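Local coordinates for protein mandelate racemase (Bordetella bronchiseptica, PDB 3OP2) that probably catalyses a magnesium-dependent reaction that begins by removing a proton next to a carboxylate, as in other members of the enolase superfamily, at residues Q128-K133 with L316-A321; S144-D149 with A170-G175; D201-L206 with F226-S231. All coordinates share one frame; numbering follows the deposited sequence.

Interactions 2 and 3 are neighbours in the C-terminal barrel, their centres about 12 Å apart, and both touch the bound 2-oxoglutaric acid. Strand 169-173 serves interaction 2 and runs beside strand 197-201, which leads into interaction 3; Leu-172 O and Asp-201 N, 2.8 Å apart, probably form a hydrogen bond between them. A salt bridge of 2.9 Å from Lys-171 NZ to Glu-227 OE1 joins the lysine side of the site to its metal side, where magnesium is held. Interaction 1 lies on the opposite side of the chain's centre, with its own centre about 29 Å and 30 Å from those of interactions 2 and 3, and takes no part in the pocket.

Interaction 1 of 3, residues Q128-K133 with L316-A321; sequences QLLGGK and LHLVAA
His-317 meets Leu-130 through its backbone: its carbonyl oxygen lies 4.2 Å from Leu-130 CD1, while its imidazole serves other partners, with ND1 bonded to Tyr-127 N and NE2 to Leu-361 O. One residue on, Leu-318 crosses Leu-130 at about a right angle, its branch carbon CG 4.1 Å from Leu-130 CD1. The Leu-130 branch reaches the helix because CG stands opposite its own carbonyl carbon (chi1 -56°). Leu-288 of helix 283-296 touches both leucines, and Trp-115 of helix 102-121 adds to the cover of Leu-130. Ala-320 O lies against Lys-133 CA, 3.7 Å away, and backbone hydrogen bonds of Ala-320 with Phe-134 and His-135 continue this junction. At Ala-321 the small methyl suits a tight place: CB is 3.9 Å from Leu-130 CB and only 3.2 Å from Gly-132 O, which also receives a CA-H...O contact from Ala-321 CA. Gly-132 has a positive phi, which suits glycine, and so presents this carbonyl to Ala-321. With no hydrogen bond across the two segments, two apolar pairs and carbon-to-carbonyl contacts hold them, next to the Ala-320 bonds that tie helix 309-321 to the chain following helix 126-129.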
loop_
_atom_site.group_PDB
_atom_site.type_symbol
_atom_site.label_atom_id
_atom_site.label_comp_id
_atom_site.label_asym_id
_atom_site.label_seq_id
_atom_site.Cartn_x
_atom_site.Cartn_y
_atom_site.Cartn_z
ATOM N N GLN A 128 -15.059 9.149 -25.418
ATOM C CA GLN A 128 -14.677 9.648 -26.737
ATOM C C GLN A 128 -13.163 9.907 -26.842
ATOM O O GLN A 128 -12.557 9.655 -27.887
ATOM C CB GLN A 128 -15.492 10.886 -27.145
ATOM C CG GLN A 128 -16.990 10.630 -27.437
ATOM C CD GLN A 128 -17.281 9.792 -28.693
ATOM O OE1 GLN A 128 -16.447 9.019 -29.162
ATOM N NE2 GLN A 128 -18.493 9.936 -29.222
ATOM N N LEU A 129 -12.566 10.401 -25.759
ATOM C CA LEU A 129 -11.121 10.620 -25.686
ATOM C C LEU A 129 -10.344 9.312 -25.827
ATOM O O LEU A 129 -9.281 9.278 -26.450
ATOM C CB LEU A 129 -10.756 11.322 -24.371
ATOM C CG LEU A 129 -10.903 12.849 -24.244
ATOM C CD1 LEU A 129 -12.337 13.320 -24.429
ATOM C CD2 LEU A 129 -10.400 13.313 -22.907
ATOM N N LEU A 130 -10.917 8.246 -25.278
ATOM C CA LEU A 130 -10.294 6.927 -25.200
ATOM C C LEU A 130 -10.416 6.096 -26.464
ATOM O O LEU A 130 -10.300 4.880 -26.410
ATOM C CB LEU A 130 -10.909 6.144 -24.023
ATOM C CG LEU A 130 -10.806 6.852 -22.674
ATOM C CD1 LEU A 130 -11.319 5.951 -21.541
ATOM C CD2 LEU A 130 -9.365 7.340 -22.397
ATOM N N GLY A 131 -10.663 6.751 -27.593
ATOM C CA GLY A 131 -10.878 6.059 -28.850
ATOM C C GLY A 131 -12.330 5.767 -29.178
ATOM O O GLY A 131 -12.616 5.070 -30.146
ATOM N N GLY A 132 -13.254 6.282 -28.368
ATOM C CA GLY A 132 -14.673 6.054 -28.618
ATOM C C GLY A 132 -15.073 4.660 -28.173
ATOM O O GLY A 132 -14.241 3.905 -27.671
ATOM N N LYS A 133 -16.343 4.327 -28.367
ATOM C CA LYS A 133 -16.905 3.052 -27.938
ATOM C C LYS A 133 -16.332 1.858 -28.682
ATOM O O LYS A 133 -16.087 1.932 -29.887
ATOM C CB LYS A 133 -18.437 3.059 -28.084
ATOM C CG LYS A 133 -19.150 3.883 -27.005
ATOM C CD LYS A 133 -20.649 4.031 -27.269
ATOM C CE LYS A 133 -21.312 4.837 -26.154
ATOM N NZ LYS A 133 -22.789 4.905 -26.301
ATOM N N LEU A 316 -17.084 2.715 -16.094
ATOM C CA LEU A 316 -17.920 2.476 -17.257
ATOM C C LEU A 316 -17.447 3.157 -18.553
ATOM O O LEU A 316 -17.583 2.568 -19.626
ATOM C CB LEU A 316 -19.371 2.882 -16.956
ATOM C CG LEU A 316 -20.409 2.603 -18.040
ATOM C CD1 LEU A 316 -20.349 1.150 -18.515
ATOM C CD2 LEU A 316 -21.817 2.972 -17.546
ATOM N N HIS A 317 -16.926 4.381 -18.466
ATOM C CA HIS A 317 -16.346 5.044 -19.648
ATOM C C HIS A 317 -15.210 4.208 -20.247
ATOM O O HIS A 317 -15.111 4.059 -21.465
ATOM C CB HIS A 317 -15.834 6.450 -19.320
ATOM C CG HIS A 317 -16.913 7.493 -19.288
ATOM N ND1 HIS A 317 -17.357 8.140 -20.423
ATOM C CD2 HIS A 317 -17.643 7.993 -18.262
ATOM C CE1 HIS A 317 -18.319 8.988 -20.099
ATOM N NE2 HIS A 317 -18.514 8.920 -18.795
ATOM N N LEU A 318 -14.369 3.663 -19.370
ATOM C CA LEU A 318 -13.238 2.841 -19.774
ATOM C C LEU A 318 -13.697 1.475 -20.299
ATOM O O LEU A 318 -13.218 1.021 -21.329
ATOM C CB LEU A 318 -12.273 2.663 -18.601
ATOM C CG LEU A 318 -10.788 2.868 -18.911
ATOM C CD1 LEU A 318 -9.953 2.600 -17.687
ATOM C CD2 LEU A 318 -10.314 1.976 -20.055
ATOM N N VAL A 319 -14.633 0.837 -19.599
ATOM C CA VAL A 319 -15.189 -0.437 -20.050
ATOM C C VAL A 319 -15.788 -0.314 -21.452
ATOM O O VAL A 319 -15.606 -1.191 -22.286
ATOM C CB VAL A 319 -16.251 -0.993 -19.049
ATOM C CG1 VAL A 319 -16.970 -2.210 -19.634
ATOM C CG2 VAL A 319 -15.586 -1.388 -17.748
ATOM N N ALA A 320 -16.478 0.796 -21.708
ATOM C CA ALA A 320 -17.229 0.965 -22.944
ATOM C C ALA A 320 -16.285 1.081 -24.118
ATOM O O ALA A 320 -16.573 0.577 -25.197
ATOM C CB ALA A 320 -18.125 2.195 -22.862
ATOM N N ALA A 321 -15.147 1.726 -23.887
ATOM C CA ALA A 321 -14.132 1.892 -24.922
ATOM C C ALA A 321 -13.194 0.679 -25.074
ATOM O O ALA A 321 -12.398 0.645 -26.005
ATOM C CB ALA A 321 -13.321 3.185 -24.679
#

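Interaction 2 of 3, residues S144-D149 with A170-G175; sequences SSIYWD and AKLKVG. With AKG (2-oxoglutaric acid), chain D.
In the beta-alpha-beta unit of strand 139-146, helix 152-164 and strand 169-173, Ile-146 pairs in parallel with Leu-172. Ile-146 N donates to Lys-171 O (2.7 Å), and Ile-146 O accepts from Lys-173 N (2.8 Å) in an almost straight bond of 178°. Both apolar side chains of this pair lie on the helix-covered face: Ile-146 CG2 touches Leu-172 CD1 at 3.8 Å, beside Leu-159 and Met-188. The other face belongs to the ligand. Long, flexible lysines suit it, since each reaches from the strand to one carboxylate: Lys-171 NZ donates to O2 of 2-oxoglutaric acid at 2.9 Å, and Lys-173 NZ to O4 at 2.7 Å. Bent at its last torsion (chi4 58°), Lys-173 also turns its NZ to Ser-145 OG, 2.8 Å away, so two bonds fix the ammonium group. Its aliphatic part runs past the edge of the Trp-148 indole, CD 3.8 Å from CE3, while Trp-148 CB presses on Lys-173 O, a buried oxygen without a polar partner. Ser-144 OG, on the same side as Lys-171, bonds Glu-329. Two lysines separated by one residue at the end of the second barrel strand form the Lys-Xaa-Lys motif of mandelate racemase relatives, where they line the substrate site.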
loop_
_atom_site.group_PDB
_atom_site.type_symbol
_atom_site.label_atom_id
_atom_site.label_comp_id
_atom_site.label_asym_id
_atom_site.label_seq_id
_atom_site.Cartn_x
_atom_site.Cartn_y
_atom_site.Cartn_z
ATOM N N SER A 144 -25.103 -6.918 -8.304
ATOM C CA SER A 144 -24.209 -7.210 -7.176
ATOM C C SER A 144 -24.735 -6.642 -5.848
ATOM O O SER A 144 -24.893 -5.427 -5.714
ATOM C CB SER A 144 -22.808 -6.665 -7.448
ATOM O OG SER A 144 -21.952 -6.901 -6.345
ATOM N N SER A 145 -24.992 -7.498 -4.860
ATOM C CA SER A 145 -24.811 -8.950 -4.941
ATOM C C SER A 145 -25.804 -9.641 -4.014
ATOM O O SER A 145 -26.362 -9.016 -3.111
ATOM C CB SER A 145 -23.375 -9.352 -4.558
ATOM O OG SER A 145 -22.975 -8.755 -3.337
ATOM N N ILE A 146 -26.031 -10.925 -4.252
ATOM C CA ILE A 146 -26.893 -11.723 -3.401
ATOM C C ILE A 146 -26.085 -12.172 -2.181
ATOM O O ILE A 146 -24.980 -12.711 -2.319
ATOM C CB ILE A 146 -27.472 -12.946 -4.155
ATOM C CG1 ILE A 146 -28.227 -12.502 -5.420
ATOM C CG2 ILE A 146 -28.380 -13.758 -3.244
ATOM C CD1 ILE A 146 -28.759 -13.643 -6.287
ATOM N N TYR A 147 -26.640 -11.927 -0.996
ATOM C CA TYR A 147 -26.019 -12.318 0.271
ATOM C C TYR A 147 -25.995 -13.840 0.446
ATOM O O TYR A 147 -26.866 -14.546 -0.065
ATOM C CB TYR A 147 -26.763 -11.658 1.432
ATOM C CG TYR A 147 -25.964 -11.562 2.708
ATOM C CD1 TYR A 147 -24.847 -10.731 2.794
ATOM C CD2 TYR A 147 -26.335 -12.285 3.837
ATOM C CE1 TYR A 147 -24.116 -10.623 3.975
ATOM C CE2 TYR A 147 -25.609 -12.188 5.022
ATOM C CZ TYR A 147 -24.503 -11.360 5.083
ATOM O OH TYR A 147 -23.789 -11.265 6.257
ATOM N N TRP A 148 -25.000 -14.336 1.181
ATOM C CA TRP A 148 -24.735 -15.778 1.256
ATOM C C TRP A 148 -25.679 -16.563 2.157
ATOM O O TRP A 148 -26.132 -17.652 1.782
ATOM C CB TRP A 148 -23.293 -16.042 1.693
ATOM C CG TRP A 148 -23.011 -15.716 3.130
ATOM C CD1 TRP A 148 -23.276 -16.500 4.222
ATOM C CD2 TRP A 148 -22.396 -14.527 3.632
ATOM N NE1 TRP A 148 -22.876 -15.865 5.372
ATOM C CE2 TRP A 148 -22.330 -14.652 5.039
ATOM C CE3 TRP A 148 -21.896 -13.364 3.031
ATOM C CZ2 TRP A 148 -21.775 -13.655 5.857
ATOM C CZ3 TRP A 148 -21.347 -12.372 3.845
ATOM C CH2 TRP A 148 -21.289 -12.529 5.242
ATOM N N ASP A 149 -25.963 -16.006 3.337
ATOM C CA ASP A 149 -26.610 -16.746 4.431
ATOM C C ASP A 149 -28.047 -17.172 4.122
ATOM O O ASP A 149 -28.713 -17.805 4.952
ATOM C CB ASP A 149 -26.525 -15.962 5.756
ATOM C CG ASP A 149 -27.536 -14.824 5.849
ATOM O OD1 ASP A 149 -27.281 -13.875 6.630
ATOM O OD2 ASP A 149 -28.585 -14.874 5.162
ATOM N N ALA A 170 -25.915 -12.250 -12.406
ATOM C CA ALA A 170 -25.877 -11.804 -11.012
ATOM C C ALA A 170 -24.757 -12.485 -10.211
ATOM O O ALA A 170 -24.326 -13.588 -10.553
ATOM C CB ALA A 170 -27.220 -12.038 -10.344
ATOM N N LYS A 171 -24.299 -11.818 -9.148
ATOM C CA LYS A 171 -23.240 -12.357 -8.290
ATOM C C LYS A 171 -23.750 -12.774 -6.904
ATOM O O LYS A 171 -24.495 -12.028 -6.246
ATOM C CB LYS A 171 -22.095 -11.348 -8.161
ATOM C CG LYS A 171 -20.821 -11.874 -7.508
ATOM C CD LYS A 171 -19.654 -10.954 -7.843
ATOM C CE LYS A 171 -19.638 -9.732 -6.943
ATOM N NZ LYS A 171 -18.596 -8.739 -7.334
ATOM N N LEU A 172 -23.329 -13.965 -6.476
ATOM C CA LEU A 172 -23.660 -14.507 -5.163
ATOM C C LEU A 172 -22.432 -14.577 -4.239
ATOM O O LEU A 172 -21.359 -15.042 -4.636
ATOM C CB LEU A 172 -24.280 -15.897 -5.322
ATOM C CG LEU A 172 -24.471 -16.796 -4.088
ATOM C CD1 LEU A 172 -25.750 -16.442 -3.329
ATOM C CD2 LEU A 172 -24.525 -18.244 -4.501
ATOM N N LYS A 173 -22.602 -14.112 -3.006
ATOM C CA LYS A 173 -21.598 -14.291 -1.969
ATOM C C LYS A 173 -21.581 -15.746 -1.509
ATOM O O LYS A 173 -22.629 -16.372 -1.354
ATOM C CB LYS A 173 -21.842 -13.345 -0.789
ATOM C CG LYS A 173 -21.346 -11.929 -1.055
ATOM C CD LYS A 173 -21.646 -10.995 0.114
ATOM C CE LYS A 173 -20.862 -9.699 0.003
ATOM N NZ LYS A 173 -21.142 -8.975 -1.273
ATOM N N VAL A 174 -20.371 -16.277 -1.334
ATOM C CA VAL A 174 -20.156 -17.671 -0.955
ATOM C C VAL A 174 -18.964 -17.744 -0.007
ATOM O O VAL A 174 -18.309 -16.736 0.254
ATOM C CB VAL A 174 -19.871 -18.590 -2.188
ATOM C CG1 VAL A 174 -21.029 -18.575 -3.202
ATOM C CG2 VAL A 174 -18.537 -18.224 -2.862
ATOM N N GLY A 175 -18.693 -18.937 0.505
ATOM C CA GLY A 175 -17.474 -19.190 1.265
ATOM C C GLY A 175 -17.700 -19.345 2.755
ATOM O O GLY A 175 -16.913 -19.991 3.443
HETATM C C1 AKG D . -17.806 -6.564 -4.393
HETATM O O1 AKG D . -18.474 -5.556 -4.697
HETATM O O2 AKG D . -17.260 -7.287 -5.263
HETATM C C2 AKG D . -17.616 -6.916 -2.986
HETATM O O5 AKG D . -16.923 -7.889 -2.725
HETATM C C3 AKG D . -18.203 -6.096 -1.854
HETATM C C4 AKG D . -19.730 -6.117 -1.876
HETATM C C5 AKG D . -20.333 -5.813 -0.509
HETATM O O3 AKG D . -19.859 -4.899 0.211
HETATM O O4 AKG D . -21.322 -6.487 -0.138
#

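Interaction 3 of 3, residues D201-L206 with F226-S231; sequences DANQSL and FEEPLS. With MG (magnesium ion), chain C; AKG (2-oxoglutaric acid), chain D.
Asp-201 and Glu-227 cross obliquely, their carboxylate planes 33° apart, and bring OD2 and OE2 to within 2.9 Å of each other. Such an approach of two acidic oxygens is possible because both bind the same magnesium, each at 2.1 Å. The two residues form a parallel bridge, and the Ala-202 N to Glu-227 O hydrogen bond (2.8 Å) beside it sets the carboxylates side by side. Glu-227 reaches the metal with an extended chain, CG opposite the backbone N (chi1 178°), while its other oxygen, OE1, is held by Lys-171 and Gln-275. Glu-254, O2 and O5 of 2-oxoglutaric acid and a water complete the metal's shell. The second oxygen of Asp-201 is gripped too: OD1 accepts from Asn-203 N at 3.0 Å, an Asx turn, and from the metal-bound water. Asn-203 then sends ND2 to O5 of the ligand, 2.9 Å away.

Acidic residues at or just after the ends of successive parallel strands, here Asp-201 and Glu-227 followed by Glu-254, are the metal-binding arrangement of the enolase superfamily barrel. Beyond the strands, Ala-202 to Ser-205 form a type I' turn, whose positive phi values asparagine tolerates well at Asn-203. Gln-204 N donates to Glu-228 O at 2.8 Å. The Gln-204 side chain runs obliquely across Glu-228, amide and carboxylate planes 40° apart, before its OE1 bonds Ile-232 N; it also packs on Arg-95 of the second subunit. On the apolar side, Leu-206 meets Phe-226 at about a right angle, CD1 at the ring edge, in plane, 3.9 Å from CZ, while Pro-229 CB sits over one ring face.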
loop_
_atom_site.group_PDB
_atom_site.type_symbol
_atom_site.label_atom_id
_atom_site.label_comp_id
_atom_site.label_asym_id
_atom_site.label_seq_id
_atom_site.Cartn_x
_atom_site.Cartn_y
_atom_site.Cartn_z
ATOM N N ASP A 201 -18.604 -14.794 -5.302
ATOM C CA ASP A 201 -17.573 -13.957 -4.643
ATOM C C ASP A 201 -17.311 -14.506 -3.237
ATOM O O ASP A 201 -18.230 -14.551 -2.402
ATOM C CB ASP A 201 -18.030 -12.484 -4.572
ATOM C CG ASP A 201 -16.921 -11.512 -4.148
ATOM O OD1 ASP A 201 -15.955 -11.889 -3.438
ATOM O OD2 ASP A 201 -17.023 -10.317 -4.522
ATOM N N ALA A 202 -16.074 -14.928 -2.974
ATOM C CA ALA A 202 -15.759 -15.551 -1.678
ATOM C C ALA A 202 -15.152 -14.575 -0.673
ATOM O O ALA A 202 -14.980 -14.905 0.490
ATOM C CB ALA A 202 -14.851 -16.765 -1.863
ATOM N N ASN A 203 -14.831 -13.376 -1.142
ATOM C CA ASN A 203 -14.279 -12.316 -0.310
ATOM C C ASN A 203 -13.057 -12.765 0.490
ATOM O O ASN A 203 -12.908 -12.397 1.655
ATOM C CB ASN A 203 -15.378 -11.704 0.596
ATOM C CG ASN A 203 -16.447 -10.976 -0.200
ATOM O OD1 ASN A 203 -17.549 -11.492 -0.408
ATOM N ND2 ASN A 203 -16.113 -9.785 -0.682
ATOM N N GLN A 204 -12.186 -13.556 -0.154
ATOM C CA GLN A 204 -10.932 -14.036 0.437
ATOM C C GLN A 204 -11.136 -14.962 1.646
ATOM O O GLN A 204 -10.218 -15.129 2.449
ATOM C CB GLN A 204 -10.040 -12.861 0.880
ATOM C CG GLN A 204 -9.844 -11.729 -0.120
ATOM C CD GLN A 204 -8.840 -10.702 0.382
ATOM O OE1 GLN A 204 -7.637 -10.972 0.459
ATOM N NE2 GLN A 204 -9.330 -9.516 0.728
ATOM N N SER A 205 -12.315 -15.559 1.785
ATOM C CA SER A 205 -12.658 -16.303 3.022
ATOM C C SER A 205 -12.239 -17.775 3.025
ATOM O O SER A 205 -12.528 -18.514 3.993
ATOM C CB SER A 205 -14.158 -16.229 3.288
ATOM O OG SER A 205 -14.841 -16.953 2.283
ATOM N N LEU A 206 -11.577 -18.216 1.951
ATOM C CA LEU A 206 -11.202 -19.625 1.840
ATOM C C LEU A 206 -9.694 -19.832 1.781
ATOM O O LEU A 206 -8.954 -18.999 1.233
ATOM C CB LEU A 206 -11.893 -20.289 0.633
ATOM C CG LEU A 206 -13.428 -20.261 0.578
ATOM C CD1 LEU A 206 -13.959 -20.561 -0.825
ATOM C CD2 LEU A 206 -14.042 -21.216 1.612
ATOM N N PHE A 226 -15.140 -17.053 -10.178
ATOM C CA PHE A 226 -14.904 -17.338 -8.795
ATOM C C PHE A 226 -14.043 -16.150 -8.339
ATOM O O PHE A 226 -12.835 -16.089 -8.619
ATOM C CB PHE A 226 -14.118 -18.671 -8.716
ATOM C CG PHE A 226 -13.937 -19.245 -7.306
ATOM C CD1 PHE A 226 -14.591 -18.708 -6.199
ATOM C CD2 PHE A 226 -13.130 -20.370 -7.119
ATOM C CE1 PHE A 226 -14.422 -19.283 -4.898
ATOM C CE2 PHE A 226 -12.953 -20.960 -5.847
ATOM C CZ PHE A 226 -13.600 -20.418 -4.731
ATOM N N GLU A 227 -14.672 -15.212 -7.638
ATOM C CA GLU A 227 -14.051 -13.936 -7.266
ATOM C C GLU A 227 -13.450 -13.986 -5.857
ATOM O O GLU A 227 -14.046 -14.562 -4.930
ATOM C CB GLU A 227 -15.091 -12.793 -7.387
ATOM C CG GLU A 227 -14.574 -11.385 -6.982
ATOM C CD GLU A 227 -15.558 -10.254 -7.317
ATOM O OE1 GLU A 227 -16.438 -10.425 -8.179
ATOM O OE2 GLU A 227 -15.427 -9.168 -6.718
ATOM N N GLU A 228 -12.268 -13.386 -5.707
ATOM C CA GLU A 228 -11.485 -13.455 -4.465
ATOM C C GLU A 228 -11.646 -14.811 -3.736
ATOM O O GLU A 228 -12.143 -14.867 -2.603
ATOM C CB GLU A 228 -11.825 -12.280 -3.541
ATOM C CG GLU A 228 -11.428 -10.902 -4.097
ATOM C CD GLU A 228 -11.376 -9.827 -3.008
ATOM O OE1 GLU A 228 -12.365 -9.673 -2.255
ATOM O OE2 GLU A 228 -10.344 -9.131 -2.910
ATOM N N PRO A 229 -11.245 -15.913 -4.402
ATOM C CA PRO A 229 -11.417 -17.220 -3.777
ATOM C C PRO A 229 -10.498 -17.363 -2.573
ATOM O O PRO A 229 -10.813 -18.101 -1.645
ATOM C CB PRO A 229 -11.017 -18.192 -4.891
ATOM C CG PRO A 229 -10.070 -17.431 -5.741
ATOM C CD PRO A 229 -10.550 -16.007 -5.706
ATOM N N LEU A 230 -9.393 -16.618 -2.581
ATOM C CA LEU A 230 -8.356 -16.729 -1.567
ATOM C C LEU A 230 -7.842 -15.346 -1.177
ATOM O O LEU A 230 -8.126 -14.350 -1.867
ATOM C CB LEU A 230 -7.176 -17.507 -2.135
ATOM C CG LEU A 230 -7.350 -18.898 -2.742
ATOM C CD1 LEU A 230 -6.061 -19.250 -3.429
ATOM C CD2 LEU A 230 -7.658 -19.911 -1.663
ATOM N N SER A 231 -7.058 -15.301 -0.100
ATOM C CA SER A 231 -6.330 -14.100 0.268
ATOM C C SER A 231 -5.571 -13.592 -0.955
ATOM O O SER A 231 -4.886 -14.369 -1.643
ATOM C CB SER A 231 -5.331 -14.412 1.393
ATOM O OG SER A 231 -4.329 -13.412 1.490
HETATM MG MG MG C . -15.711 -8.645 -4.726
HETATM C C1 AKG D . -17.806 -6.564 -4.393
HETATM O O1 AKG D . -18.474 -5.556 -4.697
HETATM O O2 AKG D . -17.260 -7.287 -5.263
HETATM C C2 AKG D . -17.616 -6.916 -2.986
HETATM O O5 AKG D . -16.923 -7.889 -2.725
HETATM C C3 AKG D . -18.203 -6.096 -1.854
HETATM C C4 AKG D . -19.730 -6.117 -1.876
HETATM C C5 AKG D . -20.333 -5.813 -0.509
HETATM O O3 AKG D . -19.859 -4.899 0.211
HETATM O O4 AKG D . -21.322 -6.487 -0.138
HETATM O O HOH W 1 -14.407 -9.824 -3.518
HETATM O O HOH W 2 -13.092 -8.808 0.250
HETATM O O HOH W 3 -6.744 -17.826 1.446
#